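PDB 6SCE: uncharacterized protein from Thermus thermophilus HB8, which acts as a DNA nuclease of type III CRISPR defence that is activated by cyclic oligoadenylate, probably sensed through its CARF domains. Local coordinates for residues A[138-143]-A[169-174]; A[374-379]-A[397-402]; A[434-439]-A[524-529]. All blocks are in the same frame, centred on the assembly; numbering follows the deposited sequence.

Contact 1. Residues A[138-143]-A[169-174]. With nucleotides of chain B.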
loop_
_atom_site.group_PDB
_atom_site.type_symbol
_atom_site.label_atom_id
_atom_site.label_comp_id
_atom_site.label_asym_id
_atom_site.label_seq_id
_atom_site.Cartn_x
_atom_site.Cartn_y
_atom_site.Cartn_z
ATOM N N LEU A 138 14.658 11.076 14.981
ATOM C CA LEU A 138 13.618 11.452 15.913
ATOM C C LEU A 138 13.683 10.569 17.184
ATOM O O LEU A 138 13.913 9.341 17.123
ATOM C CB LEU A 138 12.228 11.341 15.272
ATOM C CG LEU A 138 11.718 12.602 14.561
ATOM C CD1 LEU A 138 12.703 13.133 13.546
ATOM C CD2 LEU A 138 10.359 12.301 13.936
ATOM N N THR A 139 13.435 11.208 18.305
ATOM C CA THR A 139 13.385 10.540 19.602
ATOM C C THR A 139 11.981 10.028 19.846
ATOM O O THR A 139 11.016 10.379 19.159
ATOM C CB THR A 139 13.732 11.534 20.731
ATOM O OG1 THR A 139 12.709 12.535 20.795
ATOM C CG2 THR A 139 15.125 12.181 20.498
ATOM N N LEU A 140 11.835 9.207 20.865
ATOM C CA LEU A 140 10.525 8.732 21.260
ATOM C C LEU A 140 9.637 9.895 21.608
ATOM O O LEU A 140 8.454 9.911 21.263
ATOM C CB LEU A 140 10.617 7.721 22.412
ATOM C CG LEU A 140 9.260 7.062 22.709
ATOM C CD1 LEU A 140 9.381 5.597 23.080
ATOM C CD2 LEU A 140 8.476 7.829 23.767
ATOM N N GLU A 141 10.188 10.890 22.302
ATOM C CA GLU A 141 9.360 12.015 22.719
ATOM C C GLU A 141 8.879 12.822 21.506
ATOM O O GLU A 141 7.762 13.335 21.500
ATOM C CB GLU A 141 10.148 12.938 23.632
ATOM C CG GLU A 141 10.391 12.350 25.007
ATOM C CD GLU A 141 11.327 11.167 25.015
ATOM O OE1 GLU A 141 12.281 11.090 24.170
ATOM O OE2 GLU A 141 11.071 10.291 25.898
ATOM N N GLU A 142 9.743 12.937 20.514
ATOM C CA GLU A 142 9.357 13.644 19.245
ATOM C C GLU A 142 8.235 12.864 18.536
ATOM O O GLU A 142 7.256 13.447 18.111
ATOM C CB GLU A 142 10.584 13.848 18.389
ATOM C CG GLU A 142 11.431 15.020 18.866
ATOM C CD GLU A 142 12.795 15.124 18.244
ATOM O OE1 GLU A 142 13.367 14.090 17.836
ATOM O OE2 GLU A 142 13.326 16.278 18.147
ATOM N N TYR A 143 8.370 11.532 18.421
ATOM C CA TYR A 143 7.266 10.740 17.878
ATOM C C TYR A 143 5.992 10.840 18.690
ATOM O O TYR A 143 4.914 10.896 18.125
ATOM C CB TYR A 143 7.675 9.283 17.713
ATOM C CG TYR A 143 8.399 9.014 16.447
ATOM C CD1 TYR A 143 7.742 9.097 15.225
ATOM C CD2 TYR A 143 9.730 8.690 16.438
ATOM C CE1 TYR A 143 8.392 8.812 14.046
ATOM C CE2 TYR A 143 10.382 8.390 15.257
ATOM C CZ TYR A 143 9.711 8.474 14.059
ATOM O OH TYR A 143 10.379 8.218 12.861
ATOM N N GLN A 169 14.192 3.135 22.620
ATOM C CA GLN A 169 13.335 3.697 23.648
ATOM C C GLN A 169 11.920 3.159 23.408
ATOM O O GLN A 169 11.498 2.952 22.249
ATOM C CB GLN A 169 13.278 5.226 23.537
ATOM C CG GLN A 169 14.601 6.022 23.627
ATOM C CD GLN A 169 14.393 7.467 23.116
ATOM O OE1 GLN A 169 14.211 7.713 21.877
ATOM N NE2 GLN A 169 14.378 8.437 24.058
ATOM N N ALA A 170 11.146 2.991 24.469
ATOM C CA ALA A 170 9.820 2.395 24.328
ATOM C C ALA A 170 8.777 3.038 25.208
ATOM O O ALA A 170 9.076 3.630 26.256
ATOM C CB ALA A 170 9.882 0.901 24.580
ATOM N N ALA A 171 7.538 2.939 24.763
ATOM C CA ALA A 171 6.403 3.443 25.523
ATOM C C ALA A 171 5.263 2.448 25.485
ATOM O O ALA A 171 4.970 1.864 24.453
ATOM C CB ALA A 171 5.925 4.744 24.948
ATOM N N ARG A 172 4.605 2.279 26.616
ATOM C CA ARG A 172 3.375 1.554 26.687
ATOM C C ARG A 172 2.235 2.543 26.553
ATOM O O ARG A 172 2.308 3.653 27.048
ATOM C CB ARG A 172 3.310 0.818 28.019
ATOM C CG ARG A 172 2.153 -0.111 28.132
ATOM C CD ARG A 172 2.245 -0.914 29.423
ATOM N NE ARG A 172 1.883 -0.098 30.569
ATOM C CZ ARG A 172 0.631 0.109 30.983
ATOM N NH1 ARG A 172 -0.405 -0.441 30.345
ATOM N NH2 ARG A 172 0.411 0.875 32.049
ATOM N N LEU A 173 1.196 2.141 25.842
ATOM C CA LEU A 173 0.003 2.942 25.680
ATOM C C LEU A 173 -1.093 2.275 26.497
ATOM O O LEU A 173 -1.663 1.259 26.074
ATOM C CB LEU A 173 -0.406 3.028 24.209
ATOM C CG LEU A 173 0.356 4.019 23.326
ATOM C CD1 LEU A 173 1.851 3.855 23.404
ATOM C CD2 LEU A 173 -0.117 3.830 21.886
ATOM N N PRO A 174 -1.412 2.840 27.670
ATOM C CA PRO A 174 -2.375 2.121 28.522
ATOM C C PRO A 174 -3.717 1.881 27.833
ATOM O O PRO A 174 -4.347 0.878 28.103
ATOM C CB PRO A 174 -2.510 3.043 29.736
ATOM C CG PRO A 174 -1.142 3.669 29.840
ATOM C CD PRO A 174 -0.812 3.981 28.393
ATOM P P A B 2 4.341 11.216 3.018
ATOM O OP1 A B 2 3.374 10.771 4.069
ATOM O OP2 A B 2 4.917 12.607 3.001
ATOM O "O5'" A B 2 5.575 10.191 3.058
ATOM C "C5'" A B 2 6.768 10.523 2.311
ATOM C "C4'" A B 2 7.809 9.455 2.535
ATOM O "O4'" A B 2 8.226 9.502 3.926
ATOM C "C3'" A B 2 7.367 8.023 2.262
ATOM O "O3'" A B 2 8.391 7.282 1.601
ATOM C "C2'" A B 2 7.156 7.453 3.663
ATOM O "O2'" A B 2 7.386 6.062 3.718
ATOM C "C1'" A B 2 8.223 8.201 4.450
ATOM N N9 A B 2 8.011 8.243 5.884
ATOM C C8 A B 2 6.830 8.051 6.564
ATOM N N7 A B 2 6.989 8.090 7.863
ATOM C C5 A B 2 8.347 8.298 8.051
ATOM C C6 A B 2 9.141 8.416 9.209
ATOM N N6 A B 2 8.675 8.259 10.445
ATOM N N1 A B 2 10.461 8.664 9.031
ATOM C C2 A B 2 10.936 8.716 7.779
ATOM N N3 A B 2 10.290 8.608 6.617
ATOM C C4 A B 2 8.985 8.389 6.831
#
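Gln169 reaches from its strand to the first turn of the helix that begins at Leu140, and its side chain ends there. CB rests 3.8 Å from Leu140 CB. With CG anti to its own carbonyl carbon (chi1 -58°) and the chain extended beyond it, the amide is carried out to the helix start. CD comes within 3.8 Å of both Leu140 N and Leu140 CB. There OE1 accepts from Leu140 N at 3.0 Å; the donor stands well above the carbonyl plane, 44° out of it. NE2 makes a weak hydrogen bond to Glu141 OE1, 3.4 Å away, with carboxylate and amide planes turned 55° apart. The bend of Glu141 at its second torsion brings OE1 toward the strand, while the stronger partner of this carboxylate is Arg157, which forms a salt bridge with OE2.

Leu140 points at the strand and lays CD1 against the backbone carbonyl carbon of Ala170, 3.4 Å away, and more loosely against Ala171 CB; Trp155 also packs on Leu140. On the helix's own side Thr139 is the N-cap: its OG1 accepts from Glu142 N at 3.0 Å, and Glu142 OE1 in turn accepts from Thr139 N at 2.9 Å. Lys22 forms a salt bridge with the same OE1, so this acid answers both a backbone N-H and a lysine.

One turn further on, Tyr143 has Leu138 CD2 over one ring face and holds the activator: its OH accepts from N6 of adenine A2 of chain B at 3.0 Å, N6 lying at the Tyr143 ring edge, near its plane. The OH also hydrogen-bonds Gly186 O. Reciprocal side-chain-to-backbone bonds between Thr139 and Glu142 define a capping box, here starting a helix that contributes to an adenine-binding site.

Contact 2. Residues A[374-379]-A[397-402]. With nucleotides of chain B.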
loop_
_atom_site.group_PDB
_atom_site.type_symbol
_atom_site.label_atom_id
_atom_site.label_comp_id
_atom_site.label_asym_id
_atom_site.label_seq_id
_atom_site.Cartn_x
_atom_site.Cartn_y
_atom_site.Cartn_z
ATOM N N PRO A 374 10.949 2.477 -27.866
ATOM C CA PRO A 374 10.260 3.323 -26.897
ATOM C C PRO A 374 10.649 2.914 -25.470
ATOM O O PRO A 374 10.657 1.721 -25.157
ATOM C CB PRO A 374 8.788 3.024 -27.146
ATOM C CG PRO A 374 8.725 2.528 -28.551
ATOM C CD PRO A 374 10.010 1.811 -28.785
ATOM N N VAL A 375 10.985 3.887 -24.636
ATOM C CA VAL A 375 11.378 3.612 -23.262
ATOM C C VAL A 375 10.374 4.231 -22.319
ATOM O O VAL A 375 10.330 5.454 -22.204
ATOM C CB VAL A 375 12.747 4.219 -22.925
ATOM C CG1 VAL A 375 13.152 3.823 -21.506
ATOM C CG2 VAL A 375 13.786 3.745 -23.894
ATOM N N HIS A 376 9.601 3.392 -21.633
ATOM C CA HIS A 376 8.626 3.852 -20.634
ATOM C C HIS A 376 9.248 3.725 -19.235
ATOM O O HIS A 376 9.921 2.748 -18.928
ATOM C CB HIS A 376 7.344 3.031 -20.689
ATOM C CG HIS A 376 6.619 3.131 -21.993
ATOM N ND1 HIS A 376 5.556 3.987 -22.185
ATOM C CD2 HIS A 376 6.806 2.493 -23.169
ATOM C CE1 HIS A 376 5.118 3.862 -23.428
ATOM N NE2 HIS A 376 5.854 2.962 -24.044
ATOM N N ALA A 377 9.038 4.727 -18.403
ATOM C CA ALA A 377 9.567 4.689 -17.064
ATOM C C ALA A 377 8.447 5.033 -16.115
ATOM O O ALA A 377 7.883 6.126 -16.161
ATOM C CB ALA A 377 10.736 5.660 -16.903
ATOM N N ASN A 378 8.119 4.096 -15.248
ATOM C CA ASN A 378 7.122 4.338 -14.248
ATOM C C ASN A 378 7.804 4.890 -12.980
ATOM O O ASN A 378 8.762 4.310 -12.478
ATOM C CB ASN A 378 6.390 3.043 -13.900
ATOM C CG ASN A 378 5.414 3.247 -12.776
ATOM O OD1 ASN A 378 5.774 3.150 -11.576
ATOM N ND2 ASN A 378 4.198 3.635 -13.135
ATOM N N LEU A 379 7.271 5.975 -12.448
ATOM C CA LEU A 379 7.853 6.646 -11.288
ATOM C C LEU A 379 7.042 6.514 -9.997
ATOM O O LEU A 379 7.287 7.228 -9.033
ATOM C CB LEU A 379 8.104 8.117 -11.639
ATOM C CG LEU A 379 9.092 8.340 -12.788
ATOM C CD1 LEU A 379 9.216 9.806 -13.144
ATOM C CD2 LEU A 379 10.474 7.799 -12.448
ATOM N N GLY A 397 13.785 11.758 -24.872
ATOM C CA GLY A 397 13.177 10.661 -25.627
ATOM C C GLY A 397 12.475 9.625 -24.753
ATOM O O GLY A 397 11.515 9.002 -25.186
ATOM N N ALA A 398 12.954 9.437 -23.523
ATOM C CA ALA A 398 12.284 8.532 -22.585
ATOM C C ALA A 398 10.889 9.052 -22.248
ATOM O O ALA A 398 10.602 10.258 -22.295
ATOM C CB ALA A 398 13.119 8.326 -21.317
ATOM N N ARG A 399 10.001 8.125 -21.940
ATOM C CA ARG A 399 8.639 8.456 -21.647
ATOM C C ARG A 399 8.343 8.160 -20.176
ATOM O O ARG A 399 7.949 7.042 -19.834
ATOM C CB ARG A 399 7.727 7.638 -22.541
ATOM C CG ARG A 399 8.007 7.838 -24.025
ATOM C CD ARG A 399 7.553 6.622 -24.802
ATOM N NE ARG A 399 7.833 6.761 -26.232
ATOM C CZ ARG A 399 6.923 6.722 -27.199
ATOM N NH1 ARG A 399 5.660 6.533 -26.923
ATOM N NH2 ARG A 399 7.298 6.840 -28.475
ATOM N N ALA A 400 8.522 9.151 -19.318
ATOM C CA ALA A 400 8.232 8.970 -17.867
ATOM C C ALA A 400 6.792 9.293 -17.490
ATOM O O ALA A 400 6.182 10.243 -18.008
ATOM C CB ALA A 400 9.180 9.793 -17.038
ATOM N N HIS A 401 6.220 8.478 -16.591
ATOM C CA HIS A 401 4.854 8.711 -16.144
ATOM C C HIS A 401 4.695 8.378 -14.689
ATOM O O HIS A 401 5.543 7.712 -14.089
ATOM C CB HIS A 401 3.857 7.910 -16.978
ATOM C CG HIS A 401 3.944 6.433 -16.768
ATOM N ND1 HIS A 401 4.508 5.583 -17.696
ATOM C CD2 HIS A 401 3.535 5.649 -15.740
ATOM C CE1 HIS A 401 4.464 4.340 -17.236
ATOM N NE2 HIS A 401 3.876 4.352 -16.058
ATOM N N TYR A 402 3.597 8.838 -14.144
ATOM C CA TYR A 402 3.225 8.592 -12.769
ATOM C C TYR A 402 1.721 8.429 -12.721
ATOM O O TYR A 402 0.963 9.374 -13.030
ATOM C CB TYR A 402 3.674 9.766 -11.899
ATOM C CG TYR A 402 3.364 9.603 -10.437
ATOM C CD1 TYR A 402 2.147 9.988 -9.920
ATOM C CD2 TYR A 402 4.324 9.086 -9.550
ATOM C CE1 TYR A 402 1.855 9.849 -8.577
ATOM C CE2 TYR A 402 4.029 8.921 -8.202
ATOM C CZ TYR A 402 2.801 9.302 -7.716
ATOM O OH TYR A 402 2.463 9.144 -6.384
ATOM P P A B 1 3.921 7.933 -3.496
ATOM O OP1 A B 1 4.382 8.609 -4.750
ATOM O OP2 A B 1 4.822 6.858 -2.924
ATOM O "O5'" A B 1 3.672 9.090 -2.425
ATOM C "C5'" A B 1 3.717 8.832 -1.024
ATOM C "C4'" A B 1 2.812 9.826 -0.335
ATOM O "O4'" A B 1 1.428 9.476 -0.597
ATOM C "C3'" A B 1 2.988 9.857 1.187
ATOM O "O3'" A B 1 3.812 10.982 1.514
ATOM C "C2'" A B 1 1.542 9.964 1.694
ATOM O "O2'" A B 1 1.126 11.310 1.785
ATOM C "C1'" A B 1 0.759 9.224 0.618
ATOM N N9 A B 1 0.682 7.773 0.804
ATOM C C8 A B 1 0.906 6.824 -0.154
ATOM N N7 A B 1 0.750 5.609 0.306
ATOM C C5 A B 1 0.382 5.772 1.631
ATOM C C6 A B 1 0.077 4.851 2.651
ATOM N N6 A B 1 0.110 3.533 2.477
ATOM N N1 A B 1 -0.256 5.350 3.867
ATOM C C2 A B 1 -0.267 6.682 4.024
ATOM N N3 A B 1 0.016 7.638 3.140
ATOM C C4 A B 1 0.339 7.110 1.949
ATOM P P A B 4 4.451 2.544 -2.903
ATOM O OP1 A B 4 3.519 2.700 -1.750
ATOM O OP2 A B 4 4.411 1.277 -3.716
ATOM O "O5'" A B 4 4.269 3.810 -3.861
ATOM C "C5'" A B 4 3.112 3.847 -4.710
ATOM C "C4'" A B 4 2.779 5.292 -4.990
ATOM O "O4'" A B 4 1.833 5.369 -6.095
ATOM C "C3'" A B 4 2.119 5.994 -3.811
ATOM O "O3'" A B 4 2.432 7.379 -3.689
ATOM C "C2'" A B 4 0.638 5.852 -4.176
ATOM O "O2'" A B 4 -0.184 6.766 -3.486
ATOM C "C1'" A B 4 0.719 6.116 -5.668
ATOM N N9 A B 4 -0.462 5.728 -6.426
ATOM C C8 A B 4 -1.119 6.548 -7.309
ATOM N N7 A B 4 -2.185 5.990 -7.823
ATOM C C5 A B 4 -2.261 4.740 -7.217
ATOM C C6 A B 4 -3.177 3.674 -7.336
ATOM N N6 A B 4 -4.267 3.697 -8.111
ATOM N N1 A B 4 -2.959 2.578 -6.564
ATOM C C2 A B 4 -1.886 2.564 -5.761
ATOM N N3 A B 4 -0.945 3.496 -5.584
ATOM C C4 A B 4 -1.190 4.569 -6.349
HETATM O O HOH W 1 11.116 6.422 -25.892
HETATM O O HOH W 2 5.279 5.907 -20.203
#
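The imidazole of His376 carries Arg399 CD over one face, a CH-pi contact 4.1 Å from the ring centroid, while water 2 lies in its plane at the edge beside ND1. Ring and guanidinium planes are 52° apart, and one face of the guanidinium is topped by Pro374 CB. The His401 ring has Ala377 O and Asn378 CA over one face, Asn378 CA 4.0 Å from the centroid in a CH-pi contact, and water 2 again at its edge. This water therefore links the two histidines: it lies 2.8 Å from His376 ND1 and 2.6 Å from His401 ND1, and it donates to Arg399 O. His401 leans back over the neighbouring strand because its CG sits between the backbone N and the carbonyl carbon (chi1 68°). The amide of Asn378 lies beside that ring, and its OD1 accepts from Asn380 N.

Tyr402 meets both Leu379 O and the ligand at its ring edge, in plane; its OH donates to OP1 of A1 of chain B at 2.6 Å. With CG anti to the backbone N (chi1 -179°), the ring extends past Leu379, beyond the end of strand 375-378, to that phosphate, next to the ribose of A4 of chain B.

Four backbone bonds join the parallel strands, from Arg399 N to Val375 O at 2.7 Å through to Leu379 N to His401 O at 2.9 Å. On the face away from the histidines, Ala377, Ala400 and Leu379 make the apolar layer, Leu379 CD1 lying 3.9 Å from Ala400 CB.

The pair closes the beta-alpha-beta unit made with helix 384-393, lying between strands 293-297 and 407-410 in the mixed sheet; helix 303-312 packs on the side of His376, Asn378 and His401, and helix 354-370 meets Val375.

Contact 3. Residues A[434-439]-A[524-529]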
loop_
_atom_site.group_PDB
_atom_site.type_symbol
_atom_site.label_atom_id
_atom_site.label_comp_id
_atom_site.label_asym_id
_atom_site.label_seq_id
_atom_site.Cartn_x
_atom_site.Cartn_y
_atom_site.Cartn_z
ATOM N N TYR A 434 -0.913 -13.406 -5.782
ATOM C CA TYR A 434 -2.031 -14.318 -5.497
ATOM C C TYR A 434 -2.585 -14.952 -6.765
ATOM O O TYR A 434 -2.672 -14.301 -7.814
ATOM C CB TYR A 434 -3.160 -13.575 -4.798
ATOM C CG TYR A 434 -2.833 -13.197 -3.394
ATOM C CD1 TYR A 434 -2.035 -12.098 -3.127
ATOM C CD2 TYR A 434 -3.281 -13.959 -2.322
ATOM C CE1 TYR A 434 -1.703 -11.756 -1.829
ATOM C CE2 TYR A 434 -2.960 -13.615 -1.017
ATOM C CZ TYR A 434 -2.162 -12.509 -0.782
ATOM O OH TYR A 434 -1.824 -12.128 0.496
ATOM N N ARG A 435 -2.953 -16.224 -6.685
ATOM C CA ARG A 435 -3.719 -16.867 -7.768
ATOM C C ARG A 435 -5.180 -16.834 -7.323
ATOM O O ARG A 435 -5.520 -17.364 -6.284
ATOM C CB ARG A 435 -3.273 -18.314 -8.034
ATOM C CG ARG A 435 -3.986 -18.948 -9.231
ATOM C CD ARG A 435 -3.506 -20.372 -9.557
ATOM N NE ARG A 435 -3.445 -21.205 -8.348
ATOM C CZ ARG A 435 -2.340 -21.528 -7.676
ATOM N NH1 ARG A 435 -1.135 -21.122 -8.069
ATOM N NH2 ARG A 435 -2.441 -22.282 -6.593
ATOM N N PHE A 436 -6.029 -16.152 -8.077
ATOM C CA PHE A 436 -7.432 -16.096 -7.743
ATOM C C PHE A 436 -8.085 -17.376 -8.272
ATOM O O PHE A 436 -8.208 -17.527 -9.466
ATOM C CB PHE A 436 -8.066 -14.871 -8.396
ATOM C CG PHE A 436 -9.547 -14.755 -8.169
ATOM C CD1 PHE A 436 -10.116 -15.109 -6.961
ATOM C CD2 PHE A 436 -10.369 -14.261 -9.164
ATOM C CE1 PHE A 436 -11.478 -14.998 -6.762
ATOM C CE2 PHE A 436 -11.734 -14.141 -8.958
ATOM C CZ PHE A 436 -12.277 -14.505 -7.761
ATOM N N GLU A 437 -8.463 -18.292 -7.380
ATOM C CA GLU A 437 -9.137 -19.541 -7.790
ATOM C C GLU A 437 -10.648 -19.361 -7.683
ATOM O O GLU A 437 -11.209 -19.331 -6.593
ATOM C CB GLU A 437 -8.647 -20.731 -6.967
ATOM C CG GLU A 437 -7.241 -21.155 -7.374
ATOM C CD GLU A 437 -6.705 -22.349 -6.595
ATOM O OE1 GLU A 437 -7.465 -22.956 -5.804
ATOM O OE2 GLU A 437 -5.513 -22.680 -6.785
ATOM N N GLU A 438 -11.272 -19.163 -8.838
ATOM C CA GLU A 438 -12.689 -18.889 -8.920
ATOM C C GLU A 438 -13.493 -20.153 -8.615
ATOM O O GLU A 438 -13.154 -21.245 -9.080
ATOM C CB GLU A 438 -13.054 -18.389 -10.314
ATOM C CG GLU A 438 -12.663 -16.951 -10.592
ATOM C CD GLU A 438 -12.819 -16.599 -12.052
ATOM O OE1 GLU A 438 -13.718 -15.820 -12.392
ATOM O OE2 GLU A 438 -12.051 -17.129 -12.871
ATOM N N GLU A 439 -14.552 -19.981 -7.832
ATOM C CA GLU A 439 -15.503 -21.057 -7.539
ATOM C C GLU A 439 -16.544 -21.239 -8.645
ATOM O O GLU A 439 -17.120 -22.319 -8.781
ATOM C CB GLU A 439 -16.221 -20.795 -6.218
ATOM C CG GLU A 439 -15.659 -21.560 -5.036
ATOM C CD GLU A 439 -16.553 -21.438 -3.821
ATOM O OE1 GLU A 439 -16.826 -20.289 -3.407
ATOM O OE2 GLU A 439 -16.993 -22.486 -3.289
ATOM N N GLY A 524 -14.315 -16.778 -4.771
ATOM C CA GLY A 524 -13.322 -17.824 -4.782
ATOM C C GLY A 524 -12.248 -17.604 -3.743
ATOM O O GLY A 524 -12.458 -16.938 -2.728
ATOM N N HIS A 525 -11.083 -18.179 -4.013
ATOM C CA HIS A 525 -10.017 -18.236 -3.053
ATOM C C HIS A 525 -8.836 -17.427 -3.569
ATOM O O HIS A 525 -8.442 -17.583 -4.718
ATOM C CB HIS A 525 -9.632 -19.698 -2.819
ATOM C CG HIS A 525 -10.658 -20.448 -2.028
ATOM N ND1 HIS A 525 -11.778 -21.006 -2.609
ATOM C CD2 HIS A 525 -10.773 -20.669 -0.697
ATOM C CE1 HIS A 525 -12.519 -21.572 -1.672
ATOM N NE2 HIS A 525 -11.931 -21.384 -0.503
ATOM N N LEU A 526 -8.303 -16.567 -2.716
ATOM C CA LEU A 526 -7.063 -15.855 -3.020
ATOM C C LEU A 526 -5.921 -16.700 -2.475
ATOM O O LEU A 526 -5.659 -16.706 -1.275
ATOM C CB LEU A 526 -7.068 -14.479 -2.380
ATOM C CG LEU A 526 -8.288 -13.609 -2.709
ATOM C CD1 LEU A 526 -8.305 -12.349 -1.857
ATOM C CD2 LEU A 526 -8.286 -13.256 -4.169
ATOM N N VAL A 527 -5.260 -17.429 -3.355
ATOM C CA VAL A 527 -4.209 -18.341 -2.939
ATOM C C VAL A 527 -2.824 -17.708 -3.121
ATOM O O VAL A 527 -2.420 -17.445 -4.252
ATOM C CB VAL A 527 -4.264 -19.642 -3.743
ATOM C CG1 VAL A 527 -3.159 -20.593 -3.283
ATOM C CG2 VAL A 527 -5.654 -20.280 -3.596
ATOM N N PRO A 528 -2.094 -17.486 -2.014
ATOM C CA PRO A 528 -0.739 -16.951 -2.167
ATOM C C PRO A 528 0.092 -17.838 -3.079
ATOM O O PRO A 528 -0.042 -19.063 -3.046
ATOM C CB PRO A 528 -0.184 -16.954 -0.731
ATOM C CG PRO A 528 -1.385 -16.945 0.147
ATOM C CD PRO A 528 -2.424 -17.744 -0.600
ATOM N N LEU A 529 0.915 -17.229 -3.926
ATOM C CA LEU A 529 1.717 -18.004 -4.855
ATOM C C LEU A 529 2.908 -18.629 -4.121
ATOM O O LEU A 529 3.285 -18.107 -3.060
ATOM C CB LEU A 529 2.191 -17.113 -5.998
ATOM C CG LEU A 529 1.070 -16.681 -6.939
ATOM C CD1 LEU A 529 1.558 -15.611 -7.891
ATOM C CD2 LEU A 529 0.542 -17.881 -7.723
#
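Arg435 and Val527 lie side by side and point the same way, with NH2 3.8 Å from Val527 CG1. A bend at chi3 (48°) turns the guanidinium along its own strand toward Glu437, where NE at 3.0 Å and NH2 at 3.1 Å both grip OE2, side-on and within 3° of the guanidinium plane. The Glu437 carboxylate, on an extended chain, crosses Val527, whose CG2 touches CD at 3.8 Å. An alanine at Glu437 is likely to leave the Arg435 guanidinium without its mate and free to swing, and to strip one flank of Val527.

On the opposite face of the sheet, Phe436 sets CD1 against Leu526 CD2, 3.8 Å away and obliquely, while the Tyr434 ring brings CD2 to Leu526 CB and CE2 to Pro528 CG; Tyr434 OH bonds to Glu256. Gly524 packs its CA on Glu437 O at 3.2 Å, where a side chain would clash.

Four backbone bonds tie the antiparallel strands at the hydrogen-bonded pairs Arg435 with Val527 and Glu437 with His525. Strand 434-438 forms one border of the mixed sheet within this chain; strand 519-528 pairs on its other edge, antiparallel, with strand 541-548, and Leu429 of helix 425-432 packs on Phe436 and Leu526.

Overall arrangement
Contact 2 is the buried one, an interior parallel pair inside a single beta-alpha-beta unit, whereas contacts 1 and 3 are only partly buried. The three share no secondary-structure element and follow one another along the chain. Contacts 1 and 2 lie on opposite sides of the chain's centre, their centres about 42 Å apart, yet each sends a tyrosine to the bound oligoadenylate: one to a base, the other to a phosphate. Contact 3 stays about 15 Å from the nucleic acid at its nearest atom. Chemistry follows place: a side-chain amide joins helix to strand in contact 1, a water bridges histidines in contact 2, and a salt bridge marks the more exposed face of contact 3.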